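PDB 6O59: germination protein from Bacillus megaterium, which is the A subunit of the spore germinant receptor GerK3, here represented by its N-terminal domain, and probably takes part in sensing the nutrients that trigger germination. Local coordinates for residues Gly35-Leu40 / Lys70-Asp75; Asp26-Phe32 / Ala42-Glu48; Lys146-Thr150 / Thr237-Val243; Thr2-Leu6 / Ala95-Leu101; Met187-Ala193 / Leu247-Arg251. All blocks are in the same frame, centred on the assembly; numbering follows the deposited sequence.

Contact 1: Gly35-Leu40 / Lys70-Asp75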
# COMPACT_ATOMS: atom_id res chain seq x y z
N GLY A 35 -9.66 5.70 26.15
CA GLY A 35 -9.65 5.66 27.61
C GLY A 35 -10.23 6.92 28.21
O GLY A 35 -10.59 7.86 27.49
N VAL A 36 -10.30 6.94 29.56
CA VAL A 36 -10.85 8.03 30.37
C VAL A 36 -10.08 9.35 30.08
O VAL A 36 -10.64 10.25 29.44
CB VAL A 36 -10.86 7.68 31.89
CG1 VAL A 36 -11.53 8.79 32.71
CG2 VAL A 36 -11.55 6.34 32.14
N ASN A 37 -8.81 9.44 30.53
CA ASN A 37 -7.96 10.63 30.35
C ASN A 37 -7.10 10.55 29.06
O ASN A 37 -6.06 11.21 28.97
CB ASN A 37 -7.07 10.82 31.59
CG ASN A 37 -7.82 11.05 32.88
OD1 ASN A 37 -9.00 11.41 32.90
ND2 ASN A 37 -7.13 10.84 33.99
N ASN A 38 -7.58 9.78 28.04
CA ASN A 38 -6.94 9.53 26.74
C ASN A 38 -5.49 9.04 26.94
O ASN A 38 -4.55 9.51 26.29
CB ASN A 38 -7.02 10.77 25.83
CG ASN A 38 -8.44 11.12 25.46
OD1 ASN A 38 -9.05 10.51 24.57
ND2 ASN A 38 -8.99 12.10 26.15
N SER A 39 -5.33 8.10 27.90
CA SER A 39 -4.06 7.50 28.31
C SER A 39 -3.64 6.36 27.39
O SER A 39 -2.44 6.12 27.23
CB SER A 39 -4.19 6.97 29.74
OG SER A 39 -5.11 5.90 29.82
N LEU A 40 -4.61 5.65 26.82
CA LEU A 40 -4.31 4.49 26.00
C LEU A 40 -4.18 4.85 24.52
O LEU A 40 -5.15 5.25 23.89
CB LEU A 40 -5.38 3.43 26.21
CG LEU A 40 -5.00 1.99 25.92
CD1 LEU A 40 -3.87 1.51 26.80
CD2 LEU A 40 -6.19 1.10 26.13
N LYS A 70 -16.55 4.47 29.88
CA LYS A 70 -16.33 4.47 31.32
C LYS A 70 -16.57 3.05 31.88
O LYS A 70 -15.86 2.66 32.82
CB LYS A 70 -17.26 5.51 32.00
CG LYS A 70 -17.50 5.39 33.52
CD LYS A 70 -16.26 5.65 34.40
CE LYS A 70 -16.03 7.11 34.73
NZ LYS A 70 -15.25 7.79 33.66
N ASN A 71 -17.54 2.29 31.30
CA ASN A 71 -17.89 0.91 31.72
C ASN A 71 -16.62 0.07 31.88
O ASN A 71 -16.36 -0.43 32.97
CB ASN A 71 -18.87 0.26 30.74
CG ASN A 71 -19.51 -0.99 31.27
OD1 ASN A 71 -20.45 -0.94 32.07
ND2 ASN A 71 -19.02 -2.14 30.83
N ASP A 72 -15.80 -0.01 30.81
CA ASP A 72 -14.49 -0.63 30.88
C ASP A 72 -13.50 0.50 30.76
O ASP A 72 -13.36 1.11 29.69
CB ASP A 72 -14.26 -1.73 29.83
CG ASP A 72 -12.82 -2.24 29.76
OD1 ASP A 72 -12.16 -2.03 28.72
OD2 ASP A 72 -12.35 -2.84 30.76
N LEU A 73 -12.86 0.81 31.88
CA LEU A 73 -11.87 1.86 31.99
C LEU A 73 -10.53 1.38 31.38
O LEU A 73 -9.49 1.31 32.06
CB LEU A 73 -11.73 2.39 33.45
CG LEU A 73 -11.72 1.39 34.61
CD1 LEU A 73 -10.73 1.81 35.67
CD2 LEU A 73 -13.11 1.24 35.23
N ASN A 74 -10.60 1.02 30.08
CA ASN A 74 -9.56 0.61 29.14
C ASN A 74 -8.54 -0.43 29.67
O ASN A 74 -8.81 -1.19 30.61
CB ASN A 74 -8.81 1.88 28.62
CG ASN A 74 -7.97 2.67 29.63
OD1 ASN A 74 -6.81 2.36 29.90
ND2 ASN A 74 -8.54 3.74 30.17
N ASP A 75 -7.41 -0.52 28.94
CA ASP A 75 -6.16 -1.27 29.08
C ASP A 75 -6.29 -2.77 28.87
O ASP A 75 -5.49 -3.31 28.11
CB ASP A 75 -5.47 -1.00 30.43
CG ASP A 75 -4.12 -0.32 30.26
OD1 ASP A 75 -3.97 0.83 30.73
OD2 ASP A 75 -3.21 -0.93 29.65
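L40 and N74 meet where the turn of the β-hairpin formed by strands 27-34 and 40-47 touches segment 70-75 of the irregular connection between helix 54-62 and helix 78-86. Around L73 the loop folds into an inverse γ-turn, closed by the bond from N74 N to D72 O (2.8 Å). The L40 side chain leaves a buried backbone position with CG trans to N (chi1 -156°), which directs it to the loop. Its CB faces the N74 side chain, and the two side chains run past each other in opposite senses. From CG, the CD2 branch reaches the loop backbone, 3.5 Å from D75 N, and also touches CB of N74 (3.7 Å). The other branch, CD1, lies against the D75 carboxylate, 3.8 Å from OD2. No hydrogen bond joins the segments, so the union rests on van der Waals contact. G35 passes the N74 side chain with its CA, and on the outer side V36 approaches K70 and L73, its CG2 lying 4.2 Å from L73 CB.

Contact 2: Asp26-Phe32 / Ala42-Glu48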
# COMPACT_ATOMS: atom_id res chain seq x y z
N ASP A 26 1.31 3.77 0.36
CA ASP A 26 -0.15 3.69 0.45
C ASP A 26 -0.64 3.05 1.74
O ASP A 26 -1.85 2.91 1.93
CB ASP A 26 -0.72 2.95 -0.76
CG ASP A 26 -0.31 1.50 -0.95
OD1 ASP A 26 0.70 1.09 -0.35
OD2 ASP A 26 -0.98 0.79 -1.72
N ILE A 27 0.28 2.69 2.63
CA ILE A 27 -0.12 2.12 3.91
C ILE A 27 -0.28 3.28 4.91
O ILE A 27 0.68 3.99 5.22
CB ILE A 27 0.86 1.03 4.35
CG1 ILE A 27 0.66 -0.20 3.43
CG2 ILE A 27 0.64 0.66 5.83
CD1 ILE A 27 1.75 -1.01 3.28
N VAL A 28 -1.53 3.49 5.35
CA VAL A 28 -1.93 4.58 6.25
C VAL A 28 -1.99 4.11 7.71
O VAL A 28 -2.61 3.08 8.02
CB VAL A 28 -3.28 5.22 5.83
CG1 VAL A 28 -3.64 6.40 6.71
CG2 VAL A 28 -3.26 5.64 4.38
N ILE A 29 -1.36 4.90 8.60
CA ILE A 29 -1.34 4.74 10.05
C ILE A 29 -2.00 5.98 10.66
O ILE A 29 -1.47 7.09 10.54
CB ILE A 29 0.09 4.49 10.62
CG1 ILE A 29 0.67 3.17 10.07
CG2 ILE A 29 0.07 4.50 12.17
CD1 ILE A 29 2.15 2.89 10.32
N ARG A 30 -3.17 5.80 11.28
CA ARG A 30 -3.88 6.88 11.95
C ARG A 30 -3.74 6.70 13.45
O ARG A 30 -4.29 5.75 14.02
CB ARG A 30 -5.37 6.94 11.54
CG ARG A 30 -5.61 7.20 10.07
CD ARG A 30 -5.85 8.65 9.79
NE ARG A 30 -6.69 8.82 8.61
CZ ARG A 30 -6.24 9.22 7.43
NH1 ARG A 30 -4.95 9.51 7.26
NH2 ARG A 30 -7.08 9.36 6.41
N HIS A 31 -2.97 7.56 14.10
CA HIS A 31 -2.82 7.49 15.55
C HIS A 31 -4.00 8.15 16.22
O HIS A 31 -4.49 9.18 15.74
CB HIS A 31 -1.54 8.16 16.02
CG HIS A 31 -0.30 7.44 15.63
ND1 HIS A 31 0.41 7.81 14.50
CD2 HIS A 31 0.32 6.41 16.23
CE1 HIS A 31 1.44 6.98 14.44
NE2 HIS A 31 1.42 6.12 15.46
N PHE A 32 -4.47 7.55 17.31
CA PHE A 32 -5.53 8.11 18.13
C PHE A 32 -5.37 7.62 19.58
O PHE A 32 -4.47 6.82 19.89
CB PHE A 32 -6.92 7.84 17.56
CG PHE A 32 -7.45 6.43 17.66
CD1 PHE A 32 -7.07 5.46 16.73
CD2 PHE A 32 -8.36 6.08 18.65
CE1 PHE A 32 -7.58 4.16 16.82
CE2 PHE A 32 -8.86 4.78 18.73
CZ PHE A 32 -8.48 3.84 17.81
N ALA A 42 -3.76 4.10 20.57
CA ALA A 42 -4.26 3.12 19.60
C ALA A 42 -3.97 3.61 18.19
O ALA A 42 -3.63 4.78 18.00
CB ALA A 42 -5.75 2.88 19.80
N ALA A 43 -4.05 2.71 17.20
CA ALA A 43 -3.81 3.06 15.80
C ALA A 43 -4.70 2.27 14.84
O ALA A 43 -5.01 1.10 15.11
CB ALA A 43 -2.35 2.84 15.42
N ILE A 44 -5.11 2.94 13.73
CA ILE A 44 -5.82 2.33 12.59
C ILE A 44 -4.79 2.17 11.48
O ILE A 44 -4.13 3.15 11.11
CB ILE A 44 -7.08 3.07 12.07
CG1 ILE A 44 -7.80 3.86 13.18
CG2 ILE A 44 -8.01 2.08 11.35
CD1 ILE A 44 -8.96 4.77 12.70
N VAL A 45 -4.63 0.95 10.98
CA VAL A 45 -3.69 0.66 9.90
C VAL A 45 -4.48 0.08 8.74
O VAL A 45 -5.15 -0.94 8.92
CB VAL A 45 -2.49 -0.26 10.30
CG1 VAL A 45 -1.50 -0.40 9.15
CG2 VAL A 45 -1.77 0.26 11.55
N TYR A 46 -4.40 0.71 7.56
CA TYR A 46 -5.10 0.25 6.36
C TYR A 46 -4.37 0.67 5.07
O TYR A 46 -3.64 1.67 5.07
CB TYR A 46 -6.55 0.77 6.36
CG TYR A 46 -6.70 2.28 6.26
CD1 TYR A 46 -6.62 3.08 7.39
CD2 TYR A 46 -6.93 2.89 5.03
CE1 TYR A 46 -6.75 4.47 7.30
CE2 TYR A 46 -7.04 4.28 4.92
CZ TYR A 46 -6.96 5.06 6.06
OH TYR A 46 -7.10 6.43 5.95
N ILE A 47 -4.61 -0.07 3.96
CA ILE A 47 -4.08 0.26 2.63
C ILE A 47 -5.10 1.17 1.93
O ILE A 47 -6.25 0.77 1.72
CB ILE A 47 -3.69 -0.97 1.74
CG1 ILE A 47 -2.63 -1.87 2.39
CG2 ILE A 47 -3.21 -0.54 0.36
CD1 ILE A 47 -2.51 -3.13 1.71
N GLU A 48 -4.64 2.36 1.54
CA GLU A 48 -5.37 3.40 0.83
C GLU A 48 -6.04 2.86 -0.46
O GLU A 48 -5.40 2.16 -1.26
CB GLU A 48 -4.37 4.51 0.45
CG GLU A 48 -4.68 5.91 0.93
CD GLU A 48 -3.52 6.88 0.79
OE1 GLU A 48 -2.71 6.73 -0.15
OE2 GLU A 48 -3.42 7.81 1.63
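V28 and Y46 form one of the hydrogen-bonded pairs of an antiparallel β-hairpin, strand 27-32 against strand 42-47, at the edge of a five-stranded sheet. Six backbone bonds bind the strands through V28-Y46, R30-I44 and F32-A42. In each pair both amides and both carbonyls are used, as in V28 N to Y46 O (2.8 Å) and Y46 N back to V28 O (3.0 Å). A seventh, nearly straight bond runs from E48 N to D26 O (2.9 Å, 171° at the hydrogen), so the pairing extends just past the strand ends.

The polar side chains find their main partners outside the hairpin. D26 OD1 forms a salt bridge with R161, and R30 NE is bonded to Q57 of helix 54-62. R30 NH2 comes within 3.0 Å of Y46 OH, but the angle is too poor for a hydrogen bond: the hydroxyl sits over a face of the guanidinium, whose plane stands 83° from the phenol ring.

On the face carrying V28, R30 and F32 two CH-π contacts join the strands. V28 CB packs over the Y46 ring, 3.9 Å from its centroid. The ring of F32, its CG set between backbone N and carbonyl carbon (chi1 73°), leans across to the facing strand and takes A42 CB over one face, 3.8 Å from the centroid.

Contact 3: Lys146-Thr150 / Thr237-Val243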
# COMPACT_ATOMS: atom_id res chain seq x y z
N LYS A 146 -12.26 -1.79 -19.86
CA LYS A 146 -13.25 -1.15 -18.98
C LYS A 146 -12.65 -0.87 -17.58
O LYS A 146 -12.88 0.22 -17.03
CB LYS A 146 -14.54 -1.99 -18.87
N GLY A 147 -11.92 -1.86 -17.03
CA GLY A 147 -11.22 -1.78 -15.75
C GLY A 147 -9.75 -1.48 -15.97
O GLY A 147 -8.86 -2.21 -15.50
N ALA A 148 -9.49 -0.41 -16.75
CA ALA A 148 -8.17 0.06 -17.12
C ALA A 148 -7.69 1.15 -16.18
O ALA A 148 -8.49 1.74 -15.44
CB ALA A 148 -8.20 0.60 -18.55
N PHE A 149 -6.38 1.42 -16.21
CA PHE A 149 -5.77 2.46 -15.42
C PHE A 149 -6.35 3.84 -15.79
O PHE A 149 -6.80 4.05 -16.91
CB PHE A 149 -4.26 2.45 -15.63
CG PHE A 149 -3.55 1.29 -14.97
CD1 PHE A 149 -3.64 1.10 -13.59
CD2 PHE A 149 -2.71 0.46 -15.70
CE1 PHE A 149 -2.93 0.07 -12.96
CE2 PHE A 149 -2.00 -0.57 -15.07
CZ PHE A 149 -2.12 -0.76 -13.71
N THR A 150 -6.33 4.76 -14.82
CA THR A 150 -6.81 6.14 -14.95
C THR A 150 -5.63 7.12 -14.87
O THR A 150 -4.46 6.71 -14.80
CB THR A 150 -7.85 6.43 -13.84
OG1 THR A 150 -7.22 6.33 -12.56
CG2 THR A 150 -9.04 5.50 -13.89
N THR A 237 1.25 -0.10 -20.49
CA THR A 237 0.07 -0.97 -20.46
C THR A 237 -1.04 -0.32 -19.66
O THR A 237 -0.78 0.23 -18.58
CB THR A 237 0.41 -2.39 -19.93
OG1 THR A 237 -0.79 -3.14 -19.82
CG2 THR A 237 1.12 -2.39 -18.59
N GLU A 238 -2.27 -0.39 -20.15
CA GLU A 238 -3.42 0.15 -19.42
C GLU A 238 -4.11 -0.96 -18.60
O GLU A 238 -5.08 -0.67 -17.92
CB GLU A 238 -4.41 0.82 -20.38
CG GLU A 238 -5.06 -0.11 -21.39
CD GLU A 238 -6.00 0.57 -22.37
OE1 GLU A 238 -5.77 1.76 -22.71
OE2 GLU A 238 -6.98 -0.09 -22.81
N ARG A 239 -3.58 -2.20 -18.64
CA ARG A 239 -4.13 -3.39 -18.00
C ARG A 239 -3.44 -3.73 -16.66
O ARG A 239 -2.28 -4.16 -16.67
CB ARG A 239 -4.02 -4.58 -18.97
CG ARG A 239 -5.05 -4.60 -20.10
CD ARG A 239 -4.78 -5.71 -21.12
NE ARG A 239 -4.97 -7.06 -20.57
CZ ARG A 239 -4.57 -8.19 -21.16
NH1 ARG A 239 -3.94 -8.15 -22.33
NH2 ARG A 239 -4.80 -9.37 -20.59
N PRO A 240 -4.13 -3.62 -15.50
CA PRO A 240 -3.47 -3.96 -14.21
C PRO A 240 -2.98 -5.42 -14.11
O PRO A 240 -1.98 -5.66 -13.43
CB PRO A 240 -4.56 -3.66 -13.15
CG PRO A 240 -5.48 -2.67 -13.83
CD PRO A 240 -5.50 -3.10 -15.28
N ASP A 241 -3.65 -6.39 -14.78
CA ASP A 241 -3.22 -7.80 -14.77
C ASP A 241 -1.86 -7.98 -15.46
O ASP A 241 -1.05 -8.77 -14.97
CB ASP A 241 -4.27 -8.73 -15.40
CG ASP A 241 -4.75 -8.29 -16.76
OD1 ASP A 241 -5.42 -7.22 -16.85
OD2 ASP A 241 -4.50 -9.02 -17.74
N VAL A 242 -1.58 -7.21 -16.53
CA VAL A 242 -0.30 -7.23 -17.25
C VAL A 242 0.80 -6.69 -16.33
O VAL A 242 1.90 -7.27 -16.29
CB VAL A 242 -0.39 -6.50 -18.61
CG1 VAL A 242 0.97 -6.44 -19.32
CG2 VAL A 242 -1.42 -7.18 -19.52
N VAL A 243 0.49 -5.63 -15.54
CA VAL A 243 1.43 -5.05 -14.56
C VAL A 243 1.71 -6.11 -13.49
O VAL A 243 2.86 -6.41 -13.21
CB VAL A 243 0.89 -3.72 -13.96
CG1 VAL A 243 1.59 -3.36 -12.65
CG2 VAL A 243 1.01 -2.58 -14.97
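The backbones of F149 and E238 are linked by a single hydrogen bond, from F149 N to E238 O (3.0 Å, 162° at the hydrogen). The same carbonyl oxygen is approached by CA of A148, 3.3 Å away.

With this bond made, the F149 side chain turns its ring to the start of helix 240-248. P240, in the first turn of that helix, lies over one face of the ring in a CH-π contact, its CG 4.0 Å from the centroid. V243, one turn further on, meets the ring at its edge, with CG2 3.6 Å from CE2. The carbonyl oxygen of T237 also lies near the ring plane, 3.5 Å from CD2. G147 adds a lighter touch, its O facing P240 CD.

The approach to the helix is shaped by an ST turn, in which R239 N, at the N-cap position, donates to T237 OG1 (3.2 Å). R239 also forms a salt bridge with D241.

F149 thus projects from the loop leading into helix 153-163 onto the beginning of helix 240-248. F255 of strand 252-256 meets it edge-to-face, N156 touches it from helix 153-163, and V243 continues the packing to V160 of that helix and to I264 of strand 262-265.

Contact 4: Thr2-Leu6 / Ala95-Leu101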
# COMPACT_ATOMS: atom_id res chain seq x y z
N THR A 2 6.24 -22.32 11.72
CA THR A 2 6.89 -21.23 12.46
C THR A 2 6.10 -19.90 12.32
O THR A 2 5.97 -19.35 11.22
CB THR A 2 8.38 -21.07 12.03
OG1 THR A 2 9.03 -22.34 12.10
CG2 THR A 2 9.15 -20.05 12.89
N VAL A 3 5.57 -19.42 13.47
CA VAL A 3 4.78 -18.18 13.56
C VAL A 3 5.40 -17.21 14.59
O VAL A 3 5.64 -17.57 15.75
CB VAL A 3 3.27 -18.40 13.85
CG1 VAL A 3 2.51 -18.79 12.58
CG2 VAL A 3 3.02 -19.41 14.98
N SER A 4 5.64 -15.96 14.13
CA SER A 4 6.15 -14.87 14.97
C SER A 4 4.94 -14.19 15.63
O SER A 4 4.03 -13.76 14.91
CB SER A 4 6.98 -13.89 14.14
OG SER A 4 8.06 -14.53 13.49
N SER A 5 4.88 -14.16 17.00
CA SER A 5 3.78 -13.55 17.75
C SER A 5 3.86 -12.03 17.72
O SER A 5 4.89 -11.45 17.35
CB SER A 5 3.75 -14.06 19.19
OG SER A 5 2.41 -14.22 19.64
N LEU A 6 2.76 -11.36 18.08
CA LEU A 6 2.73 -9.90 18.02
C LEU A 6 3.31 -9.29 19.30
O LEU A 6 3.15 -9.85 20.39
CB LEU A 6 1.30 -9.40 17.77
CG LEU A 6 0.80 -9.23 16.31
CD1 LEU A 6 1.58 -10.03 15.30
CD2 LEU A 6 -0.67 -9.50 16.20
N ALA A 95 -6.27 -11.17 14.82
CA ALA A 95 -4.97 -11.72 14.41
C ALA A 95 -4.00 -11.68 15.61
O ALA A 95 -3.96 -10.67 16.32
CB ALA A 95 -4.40 -10.92 13.24
N ASP A 96 -3.22 -12.77 15.85
CA ASP A 96 -2.27 -12.88 16.98
C ASP A 96 -0.85 -13.35 16.53
O ASP A 96 -0.03 -13.76 17.36
CB ASP A 96 -2.83 -13.80 18.08
CG ASP A 96 -2.92 -15.27 17.73
OD1 ASP A 96 -3.12 -15.59 16.53
OD2 ASP A 96 -2.79 -16.11 18.65
N ASN A 97 -0.58 -13.26 15.21
CA ASN A 97 0.68 -13.59 14.55
C ASN A 97 0.80 -12.73 13.28
O ASN A 97 -0.23 -12.22 12.80
CB ASN A 97 0.80 -15.09 14.25
CG ASN A 97 0.01 -15.58 13.08
OD1 ASN A 97 -1.21 -15.77 13.15
ND2 ASN A 97 0.69 -15.80 11.97
N TRP A 98 2.04 -12.51 12.80
CA TRP A 98 2.33 -11.63 11.66
C TRP A 98 1.71 -12.07 10.33
O TRP A 98 1.21 -11.21 9.60
CB TRP A 98 3.84 -11.40 11.49
CG TRP A 98 4.36 -10.53 12.58
CD1 TRP A 98 5.04 -10.93 13.69
CD2 TRP A 98 4.03 -9.14 12.79
NE1 TRP A 98 5.22 -9.87 14.55
CE2 TRP A 98 4.62 -8.76 14.02
CE3 TRP A 98 3.34 -8.18 12.04
CZ2 TRP A 98 4.53 -7.45 14.51
CZ3 TRP A 98 3.24 -6.89 12.53
CH2 TRP A 98 3.83 -6.54 13.75
N ASN A 99 1.71 -13.39 10.02
CA ASN A 99 1.16 -13.92 8.78
C ASN A 99 -0.30 -13.52 8.59
O ASN A 99 -0.65 -12.93 7.56
CB ASN A 99 1.32 -15.44 8.72
CG ASN A 99 1.81 -15.93 7.39
OD1 ASN A 99 1.07 -15.95 6.39
ND2 ASN A 99 3.09 -16.33 7.35
N ASP A 100 -1.14 -13.79 9.63
CA ASP A 100 -2.57 -13.48 9.66
C ASP A 100 -2.84 -11.99 9.59
O ASP A 100 -3.75 -11.56 8.86
CB ASP A 100 -3.21 -14.07 10.92
CG ASP A 100 -3.37 -15.58 10.92
OD1 ASP A 100 -3.13 -16.20 9.85
OD2 ASP A 100 -3.73 -16.13 11.98
N LEU A 101 -2.05 -11.20 10.34
CA LEU A 101 -2.15 -9.74 10.36
C LEU A 101 -1.90 -9.19 8.96
O LEU A 101 -2.74 -8.47 8.42
CB LEU A 101 -1.15 -9.14 11.37
CG LEU A 101 -1.15 -7.61 11.54
CD1 LEU A 101 -0.98 -7.24 12.98
CD2 LEU A 101 -0.05 -6.96 10.73
O HOH W 1 3.78 -15.35 11.73
O HOH W 2 -0.38 -15.53 21.02
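L6 lays its CD1 methyl squarely over the five-membered ring of the W98 indole, 3.5 Å from the centroid and 11° off the ring normal, a clear CH-π contact. The other branch, CD2, points away from the indole to A95 O (3.5 Å) and L101 CD1 (3.9 Å). S4 meets the same indole differently, at its rim: CB lies in the ring plane, 3.6 Å from CD1. W98 is turned to receive both by a chi1 of -72°, which leaves CG beside the backbone N. The extended N-terminal arm of residues 2-6 here runs over the start of helix 98-106, where N97 holds the N-cap position. W98 N, in the first helical turn, donates to S4 O (3.2 Å). L101 N closes the turn onto N97 O (3.2 Å). A water accepts from S4 N and, weakly, from N99 N, bridging arm and helix. On the helix 10-20 side, W98 packs against L16 and I17, and K20 makes a cation-π contact with its indole.

Contact 5: Met187-Ala193 / Leu247-Arg251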
# COMPACT_ATOMS: atom_id res chain seq x y z
N MET A 187 7.04 0.59 -8.24
CA MET A 187 6.62 -0.70 -7.67
C MET A 187 7.57 -1.84 -8.04
O MET A 187 8.00 -1.93 -9.19
CB MET A 187 5.24 -1.08 -8.22
CG MET A 187 4.11 -0.75 -7.35
SD MET A 187 2.68 -1.32 -8.28
CE MET A 187 1.43 -0.27 -7.61
N TYR A 188 7.79 -2.77 -7.09
CA TYR A 188 8.58 -3.99 -7.29
C TYR A 188 8.25 -4.96 -6.16
O TYR A 188 7.87 -4.52 -5.07
CB TYR A 188 10.10 -3.70 -7.37
CG TYR A 188 10.70 -3.17 -6.08
CD1 TYR A 188 10.64 -1.81 -5.77
CD2 TYR A 188 11.35 -4.02 -5.19
CE1 TYR A 188 11.20 -1.32 -4.58
CE2 TYR A 188 11.91 -3.54 -4.00
CZ TYR A 188 11.83 -2.19 -3.70
OH TYR A 188 12.38 -1.74 -2.53
N ILE A 189 8.39 -6.28 -6.41
CA ILE A 189 8.15 -7.26 -5.36
C ILE A 189 9.51 -7.61 -4.77
O ILE A 189 10.34 -8.26 -5.43
CB ILE A 189 7.33 -8.53 -5.77
CG1 ILE A 189 5.94 -8.16 -6.34
CG2 ILE A 189 7.17 -9.49 -4.56
CD1 ILE A 189 5.17 -9.31 -7.01
N HIS A 190 9.73 -7.14 -3.54
CA HIS A 190 10.94 -7.40 -2.75
C HIS A 190 11.17 -8.92 -2.63
O HIS A 190 10.26 -9.65 -2.22
CB HIS A 190 10.78 -6.76 -1.37
CG HIS A 190 11.80 -7.22 -0.39
ND1 HIS A 190 13.07 -6.71 -0.38
CD2 HIS A 190 11.70 -8.17 0.57
CE1 HIS A 190 13.71 -7.35 0.58
NE2 HIS A 190 12.93 -8.24 1.18
N GLY A 191 12.35 -9.38 -3.01
CA GLY A 191 12.67 -10.80 -2.95
C GLY A 191 12.50 -11.53 -4.27
O GLY A 191 13.08 -12.60 -4.46
N ILE A 192 11.68 -10.96 -5.17
CA ILE A 192 11.46 -11.50 -6.52
C ILE A 192 12.30 -10.63 -7.47
O ILE A 192 13.11 -11.18 -8.22
CB ILE A 192 9.96 -11.60 -6.89
CG1 ILE A 192 9.29 -12.74 -6.09
CG2 ILE A 192 9.79 -11.84 -8.39
CD1 ILE A 192 7.74 -12.83 -6.12
N ALA A 193 12.15 -9.29 -7.39
CA ALA A 193 12.94 -8.38 -8.20
C ALA A 193 14.40 -8.37 -7.75
O ALA A 193 14.68 -8.45 -6.54
CB ALA A 193 12.36 -6.98 -8.12
N LEU A 247 5.28 -7.82 -12.48
CA LEU A 247 5.76 -7.68 -11.11
C LEU A 247 6.15 -9.05 -10.54
O LEU A 247 7.18 -9.14 -9.88
CB LEU A 247 4.74 -6.99 -10.19
CG LEU A 247 4.60 -5.48 -10.35
CD1 LEU A 247 3.34 -5.01 -9.67
CD2 LEU A 247 5.83 -4.73 -9.85
N LEU A 248 5.37 -10.11 -10.85
CA LEU A 248 5.67 -11.47 -10.39
C LEU A 248 6.88 -12.07 -11.12
O LEU A 248 7.42 -13.09 -10.67
CB LEU A 248 4.46 -12.41 -10.51
CG LEU A 248 3.24 -12.04 -9.67
CD1 LEU A 248 1.98 -12.54 -10.31
CD2 LEU A 248 3.36 -12.51 -8.23
N GLU A 249 7.32 -11.44 -12.23
CA GLU A 249 8.51 -11.87 -12.99
C GLU A 249 9.80 -11.23 -12.47
O GLU A 249 10.87 -11.64 -12.88
CB GLU A 249 8.36 -11.50 -14.48
CG GLU A 249 7.42 -12.34 -15.30
CD GLU A 249 7.08 -11.76 -16.66
OE1 GLU A 249 7.97 -11.15 -17.29
OE2 GLU A 249 5.91 -11.92 -17.08
N GLY A 250 9.69 -10.20 -11.62
CA GLY A 250 10.86 -9.48 -11.11
C GLY A 250 11.07 -8.10 -11.74
O GLY A 250 12.12 -7.48 -11.53
N ARG A 251 10.07 -7.61 -12.50
CA ARG A 251 10.13 -6.31 -13.16
C ARG A 251 9.61 -5.23 -12.22
O ARG A 251 9.07 -5.54 -11.14
CB ARG A 251 9.35 -6.31 -14.48
CG ARG A 251 9.75 -7.45 -15.40
CD ARG A 251 9.75 -7.03 -16.85
NE ARG A 251 9.53 -8.21 -17.67
CZ ARG A 251 9.41 -8.21 -18.99
NH1 ARG A 251 9.16 -9.33 -19.64
NH2 ARG A 251 9.51 -7.07 -19.67
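I189 and L247 form the tight part of this contact, where the end of strand 182-189 and the turn after it lie against the C-terminal end of helix 240-248. The two side chains cross at about a right angle. CD1 of I189 lies 3.5 Å from L247 O and 4.0 Å from L247 CB. L247 in turn carries its two methyls to M187, CD2 lying against the backbone O (3.6 Å) and CD1 against SD.

The helix ends in a Schellman motif in which G250 takes a positive phi of 105°. Its amide turns back to L247 O, and A193 CB rests 3.5 Å from G250 O. On the strand side, I189 O accepts from both I192 N and A193 N, holding the turn that brings these residues over the helix end. No hydrogen bond crosses between the segments.

The outer side is looser. I192 and L248 are exposed, and I192 reaches the helix end only through CG2, 3.5 Å from L248 O. Beyond them E249 OE1 and R251 NH1 form a salt bridge (3.2 Å), while R251 NH2 is bonded to the carbonyls of P266 and A267.

On the buried side the joint is enclosed by three elements: L169 and L171 of strand 169-176 touch M187, V160 of helix 153-163 touches both M187 and L247, and A253 of strand 252-256 touches the same pair.

From the N terminus, contact 4 closes a loop of 88 residues, pinning the N-terminal arm to helix 98-106. Within that span lie contacts 1 and 2, which cross: contact 2 closes the hairpin, while contact 1, across 29 residues, joins the hairpin turn to the loop before helix 78-86. All three belong to the first sheet and its surroundings. After contact 4 has closed, contacts 3 and 5 follow; these two cross each other, contact 3 closing a loop of 86 residues and contact 5 one of 53, fixing opposite ends of helix 240-248 to the loop before helix 153-163 and to the end of strand 182-189. They serve the second five-stranded sheet, which repeats the 1-2-4-5-3 strand order of the first.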